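Long-range contacts in effector protein HopAB2 (Pseudomonas syringae, PDB 2FD4), which suppresses immunity-related programmed cell death in susceptible plants as an E3 ubiquitin ligase, yet triggers resistance in tomato when recognised by host Pto: residues A[17-22]-A[117-122]; A[62-67]-A[111-116]. All blocks are in the same frame, centred on the assembly; numbering follows the deposited sequence.

Interaction 1: A[17-22]-A[117-122]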
loop_
_atom_site.group_PDB
_atom_site.type_symbol
_atom_site.label_atom_id
_atom_site.label_comp_id
_atom_site.label_asym_id
_atom_site.label_seq_id
_atom_site.Cartn_x
_atom_site.Cartn_y
_atom_site.Cartn_z
ATOM N N LEU A 17 -0.420 -5.557 -8.383
ATOM C CA LEU A 17 -1.365 -5.729 -7.287
ATOM C C LEU A 17 -2.748 -5.819 -7.834
ATOM O O LEU A 17 -3.064 -5.228 -8.866
ATOM C CB LEU A 17 -1.265 -4.564 -6.321
ATOM C CG LEU A 17 0.025 -4.429 -5.498
ATOM C CD1 LEU A 17 -0.098 -3.226 -4.577
ATOM C CD2 LEU A 17 0.320 -5.609 -4.704
ATOM N N ARG A 18 -3.607 -6.519 -7.093
ATOM C CA ARG A 18 -5.062 -6.393 -7.267
ATOM C C ARG A 18 -5.404 -4.933 -7.093
ATOM O O ARG A 18 -4.709 -4.196 -6.366
ATOM C CB ARG A 18 -5.829 -7.197 -6.225
ATOM C CG ARG A 18 -5.701 -8.718 -6.423
ATOM C CD ARG A 18 -6.268 -9.454 -5.268
ATOM N NE ARG A 18 -5.351 -9.418 -4.119
ATOM C CZ ARG A 18 -5.558 -9.996 -2.966
ATOM N NH1 ARG A 18 -6.660 -10.702 -2.731
ATOM N NH2 ARG A 18 -4.628 -9.865 -2.010
ATOM N N THR A 19 -6.481 -4.504 -7.744
ATOM C CA THR A 19 -6.848 -3.095 -7.729
ATOM C C THR A 19 -8.215 -2.857 -7.116
ATOM O O THR A 19 -9.045 -3.753 -7.020
ATOM C CB THR A 19 -6.771 -2.461 -9.113
ATOM O OG1 THR A 19 -7.800 -2.998 -9.994
ATOM C CG2 THR A 19 -5.375 -2.660 -9.696
ATOM N N ILE A 20 -8.391 -1.630 -6.653
ATOM C CA ILE A 20 -9.612 -1.155 -6.114
ATOM C C ILE A 20 -9.762 0.214 -6.691
ATOM O O ILE A 20 -8.870 0.997 -6.644
ATOM C CB ILE A 20 -9.598 -1.092 -4.593
ATOM C CG1 ILE A 20 -9.402 -2.488 -3.990
ATOM C CG2 ILE A 20 -10.898 -0.522 -4.057
ATOM C CD1 ILE A 20 -9.085 -2.411 -2.485
ATOM N N SER A 21 -10.905 0.481 -7.293
ATOM C CA SER A 21 -11.146 1.766 -7.896
ATOM C C SER A 21 -11.296 2.820 -6.837
ATOM O O SER A 21 -11.756 2.519 -5.757
ATOM C CB SER A 21 -12.425 1.665 -8.726
ATOM O OG SER A 21 -12.258 0.500 -9.500
ATOM N N LYS A 22 -10.954 4.060 -7.170
ATOM C CA LYS A 22 -11.200 5.192 -6.291
ATOM C C LYS A 22 -12.633 5.233 -5.812
ATOM O O LYS A 22 -12.894 5.662 -4.691
ATOM C CB LYS A 22 -10.854 6.503 -6.984
ATOM C CG LYS A 22 -10.911 7.689 -6.043
ATOM C CD LYS A 22 -9.905 8.768 -6.405
ATOM C CE LYS A 22 -10.541 9.911 -7.156
ATOM N NZ LYS A 22 -9.499 10.893 -7.564
ATOM N N ALA A 117 -1.882 -6.205 -0.116
ATOM C CA ALA A 117 -1.904 -4.823 -0.653
ATOM C C ALA A 117 -2.756 -4.721 -1.926
ATOM O O ALA A 117 -2.727 -5.619 -2.777
ATOM C CB ALA A 117 -0.509 -4.310 -0.914
ATOM N N PHE A 118 -3.507 -3.622 -2.009
ATOM C CA PHE A 118 -4.399 -3.325 -3.154
ATOM C C PHE A 118 -3.994 -1.964 -3.690
ATOM O O PHE A 118 -3.822 -1.017 -2.921
ATOM C CB PHE A 118 -5.834 -3.298 -2.666
ATOM C CG PHE A 118 -6.299 -4.631 -2.231
ATOM C CD1 PHE A 118 -6.892 -5.484 -3.142
ATOM C CD2 PHE A 118 -6.090 -5.072 -0.931
ATOM C CE1 PHE A 118 -7.298 -6.749 -2.773
ATOM C CE2 PHE A 118 -6.483 -6.350 -0.547
ATOM C CZ PHE A 118 -7.096 -7.188 -1.477
ATOM N N ARG A 119 -3.693 -1.877 -4.979
ATOM C CA ARG A 119 -3.411 -0.597 -5.613
ATOM C C ARG A 119 -4.685 0.197 -5.919
ATOM O O ARG A 119 -5.637 -0.332 -6.514
ATOM C CB ARG A 119 -2.586 -0.851 -6.892
ATOM C CG ARG A 119 -2.390 0.362 -7.706
ATOM C CD ARG A 119 -1.307 0.161 -8.715
ATOM N NE ARG A 119 -1.775 -0.611 -9.811
ATOM C CZ ARG A 119 -2.379 -0.145 -10.905
ATOM N NH1 ARG A 119 -2.600 1.168 -11.115
ATOM N NH2 ARG A 119 -2.777 -1.004 -11.823
ATOM N N ILE A 120 -4.726 1.469 -5.472
ATOM C CA ILE A 120 -5.906 2.286 -5.701
ATOM C C ILE A 120 -5.776 3.020 -7.046
ATOM O O ILE A 120 -4.783 3.716 -7.296
ATOM C CB ILE A 120 -6.156 3.279 -4.559
ATOM C CG1 ILE A 120 -6.043 2.590 -3.193
ATOM C CG2 ILE A 120 -7.546 3.924 -4.699
ATOM C CD1 ILE A 120 -6.781 1.263 -3.092
ATOM N N VAL A 121 -6.768 2.814 -7.897
ATOM C CA VAL A 121 -6.826 3.394 -9.235
ATOM C C VAL A 121 -8.024 4.337 -9.387
ATOM O O VAL A 121 -8.987 4.274 -8.617
ATOM C CB VAL A 121 -6.920 2.298 -10.324
ATOM C CG1 VAL A 121 -5.722 1.349 -10.231
ATOM C CG2 VAL A 121 -8.228 1.511 -10.224
ATOM N N PRO A 122 -7.953 5.251 -10.362
ATOM C CA PRO A 122 -9.149 6.043 -10.698
ATOM C C PRO A 122 -10.324 5.211 -11.267
ATOM O O PRO A 122 -10.104 4.130 -11.847
ATOM C CB PRO A 122 -8.632 7.036 -11.744
ATOM C CG PRO A 122 -7.166 6.987 -11.696
ATOM C CD PRO A 122 -6.796 5.626 -11.191
HETATM O O HOH W 1 -2.393 -3.569 -10.859
HETATM O O HOH W 2 -2.918 -7.760 -4.402
#

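Interaction 2: A[62-67]-A[111-116]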
loop_
_atom_site.group_PDB
_atom_site.type_symbol
_atom_site.label_atom_id
_atom_site.label_comp_id
_atom_site.label_asym_id
_atom_site.label_seq_id
_atom_site.Cartn_x
_atom_site.Cartn_y
_atom_site.Cartn_z
ATOM N N ILE A 62 -1.730 2.582 -1.828
ATOM C CA ILE A 62 -2.344 1.268 -1.661
ATOM C C ILE A 62 -3.267 1.303 -0.444
ATOM O O ILE A 62 -3.133 2.154 0.468
ATOM C CB ILE A 62 -1.292 0.187 -1.479
ATOM C CG1 ILE A 62 -0.432 0.477 -0.222
ATOM C CG2 ILE A 62 -0.448 0.080 -2.697
ATOM C CD1 ILE A 62 0.454 -0.704 0.176
ATOM N N GLY A 63 -4.147 0.327 -0.411
ATOM C CA GLY A 63 -4.764 -0.123 0.826
ATOM C C GLY A 63 -4.156 -1.398 1.275
ATOM O O GLY A 63 -3.917 -2.326 0.473
ATOM N N LEU A 64 -3.797 -1.449 2.555
ATOM C CA LEU A 64 -3.225 -2.636 3.147
ATOM C C LEU A 64 -4.293 -3.262 4.025
ATOM O O LEU A 64 -4.759 -2.653 4.969
ATOM C CB LEU A 64 -1.973 -2.330 4.000
ATOM C CG LEU A 64 -1.095 -3.520 4.390
ATOM C CD1 LEU A 64 -0.326 -4.088 3.228
ATOM C CD2 LEU A 64 -0.132 -3.136 5.548
ATOM N N ALA A 65 -4.620 -4.514 3.736
ATOM C CA ALA A 65 -5.549 -5.312 4.542
ATOM C C ALA A 65 -4.915 -5.843 5.813
ATOM O O ALA A 65 -3.724 -6.061 5.893
ATOM C CB ALA A 65 -6.042 -6.494 3.739
ATOM N N GLY A 66 -5.764 -6.135 6.806
ATOM C CA GLY A 66 -5.260 -6.769 8.029
ATOM C C GLY A 66 -5.123 -8.267 7.963
ATOM O O GLY A 66 -4.440 -8.870 8.772
ATOM N N ASN A 67 -5.825 -8.890 7.006
ATOM C CA ASN A 67 -5.670 -10.314 6.762
ATOM C C ASN A 67 -5.423 -10.567 5.311
ATOM O O ASN A 67 -5.979 -9.828 4.470
ATOM C CB ASN A 67 -6.911 -11.035 7.252
ATOM C CG ASN A 67 -7.133 -10.743 8.720
ATOM O OD1 ASN A 67 -6.404 -11.254 9.564
ATOM N ND2 ASN A 67 -8.053 -9.822 9.021
ATOM N N GLU A 111 7.547 -11.639 -0.218
ATOM C CA GLU A 111 6.937 -12.884 -0.494
ATOM C C GLU A 111 5.405 -12.818 -0.437
ATOM O O GLU A 111 4.751 -13.443 -1.252
ATOM C CB GLU A 111 7.486 -13.933 0.487
ATOM C CG GLU A 111 8.927 -14.329 0.277
ATOM C CD GLU A 111 9.993 -13.202 0.340
ATOM O OE1 GLU A 111 9.953 -12.353 1.246
ATOM O OE2 GLU A 111 10.936 -13.214 -0.516
ATOM N N ASN A 112 4.820 -12.097 0.516
ATOM C CA ASN A 112 3.360 -12.108 0.683
ATOM C C ASN A 112 2.648 -10.745 0.544
ATOM O O ASN A 112 1.439 -10.642 0.742
ATOM C CB ASN A 112 2.989 -12.739 2.035
ATOM C CG ASN A 112 3.369 -11.863 3.247
ATOM O OD1 ASN A 112 4.117 -10.885 3.138
ATOM N ND2 ASN A 112 2.841 -12.238 4.424
ATOM N N ILE A 113 3.359 -9.678 0.154
ATOM C CA ILE A 113 2.718 -8.339 0.167
ATOM C C ILE A 113 1.475 -8.303 -0.754
ATOM O O ILE A 113 0.466 -7.648 -0.454
ATOM C CB ILE A 113 3.751 -7.237 -0.232
ATOM C CG1 ILE A 113 3.114 -5.853 -0.172
ATOM C CG2 ILE A 113 4.315 -7.496 -1.587
ATOM C CD1 ILE A 113 2.662 -5.450 1.175
ATOM N N ALA A 114 1.505 -9.066 -1.837
ATOM C CA ALA A 114 0.422 -8.980 -2.828
ATOM C C ALA A 114 -0.882 -9.597 -2.286
ATOM O O ALA A 114 -1.950 -9.295 -2.796
ATOM C CB ALA A 114 0.805 -9.642 -4.083
ATOM N N LYS A 115 -0.760 -10.391 -1.229
ATOM C CA LYS A 115 -1.919 -10.988 -0.531
ATOM C C LYS A 115 -2.572 -9.970 0.408
ATOM O O LYS A 115 -3.751 -10.169 0.856
ATOM C CB LYS A 115 -1.472 -12.209 0.271
ATOM C CG LYS A 115 -0.854 -13.320 -0.551
ATOM C CD LYS A 115 -0.463 -14.514 0.312
ATOM C CE LYS A 115 0.617 -15.384 -0.409
ATOM N NZ LYS A 115 1.075 -16.553 0.431
ATOM N N TYR A 116 -1.847 -8.888 0.700
ATOM C CA TYR A 116 -2.361 -7.896 1.588
ATOM C C TYR A 116 -2.625 -6.573 0.940
ATOM O O TYR A 116 -3.440 -5.854 1.478
ATOM C CB TYR A 116 -1.374 -7.631 2.746
ATOM C CG TYR A 116 -1.237 -8.708 3.790
ATOM C CD1 TYR A 116 -1.896 -8.594 5.002
ATOM C CD2 TYR A 116 -0.339 -9.748 3.644
ATOM C CE1 TYR A 116 -1.754 -9.497 5.966
ATOM C CE2 TYR A 116 -0.160 -10.680 4.650
ATOM C CZ TYR A 116 -0.893 -10.529 5.815
ATOM O OH TYR A 116 -0.782 -11.397 6.854
HETATM O O HOH W 3 -2.104 -9.562 9.517
#

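Interaction 1: A[17-22]-A[117-122]
R119 N donates to R18 O (2.9 Å), the first rung of a parallel ladder between strands 18-21 and 117-121. I20 then straddles I120: I20 N gives its hydrogen to R119 O at 3.0 Å, and I20 O takes that of V121 N, with an N-H...O angle of 168°. A further approach, K22 N to V121 O, is too short to be trusted in detail. Two waters thicken the join at the start of the strands. One links L17 O to R119 NH2, lying in the plane of that guanidinium at its edge; the other takes hydrogens from R18 N and NE and gives one to A117 O. The R18 chain bends at chi3 (-77°), and one guanidinium face lies over F118 CZ, 3.5 Å from R18 CZ; the ring is approached obliquely, its plane 38° from that of the guanidinium. R18 NH2 and NH1 bond to A114 O and Q73 O, fixing the group in rotation. On the same side of the sheet, I20 reaches with CD1 to within 3.4 Å of F118 CB, and I20 CB rests 4.0 Å from I120 CD1. L83 of strand 83-87 touches both I20 and F118. The other face carries T19 beside R119, with T19 CG2 3.7 Å from R119 NH2, and V121 CG1 next along. At the beginning L17 CD1 meets A117 CB at 3.8 Å, near I62. A parallel edge strand is thus laid against the C-terminal strand, completing one side of the four-stranded mixed sheet in this U-box-like E3 ligase domain.

Interaction 2: A[62-67]-A[111-116]
A65, in strand 61-65, gives its N-H almost straight to Y116 O, with A65 N 2.9 Å from that oxygen and an N-H...O angle of 176°. Y116 N, 2.9 Å from I113 O, is bonded within a short, weakly bonded helical turn, so the two backbone polar atoms of Y116 serve different partners. A65 CB also rests near the carbonyl, at 3.5 Å from Y116 O. Y116 has the largest share of the buried surface. With CG anti to the carbonyl carbon (chi1 -72°), its ring turns an edge to the carbonyls of A65 and G66: Y116 CD1 is 3.2 Å from A65 O, and G66 O lies beyond CE1. Both oxygens lie in the ring plane, and N112 O of the tyrosine's own segment is at the edge in plane too. P68 and L108 pack on the side chain from loops. A water gives a hydrogen to G66 O and makes a weak, long bond with Y116 OH. Deeper in, the side chains of L64 and Y116 cross at a slant, L64 CD1 lying 3.7 Å from Y116 CB. The same methyl, L64 CD1, meets I113 CD1 at 3.9 Å, the two side chains crossing at about a right angle. I113 also packs on M88 and L91 of helix 88-97, and L64 on H101 and M86. The L64 side chain is about 4 Å from that of P102, inferred to bind E2, which places this packing of strand, short helix and helix 88-97 next to the probable E2-binding surface of a U-box-like ligase.

How the interactions relate
From the N terminus the chain first lays down strand 18-21, then strand 61-65, strand 83-87 and helix 88-97, before returning through helix 113-116 into strand 117-121. Interaction 1 closes the long loop by pairing first strand with last. Nested inside it, interaction 2 closes a shorter loop, from strand 61-65 to helix 113-116, that includes strand 83-87 and helix 88-97. Segment 111-116 runs directly into strand 117-121, which borders strand 61-65 antiparallel: F118 N is 2.8 Å from G63 O, a probable hydrogen bond. L17 CD1 packs 3.8 Å from I62 CG2. Edge strand, C-terminal strand, strand 61-65 and short helix are thereby tied together.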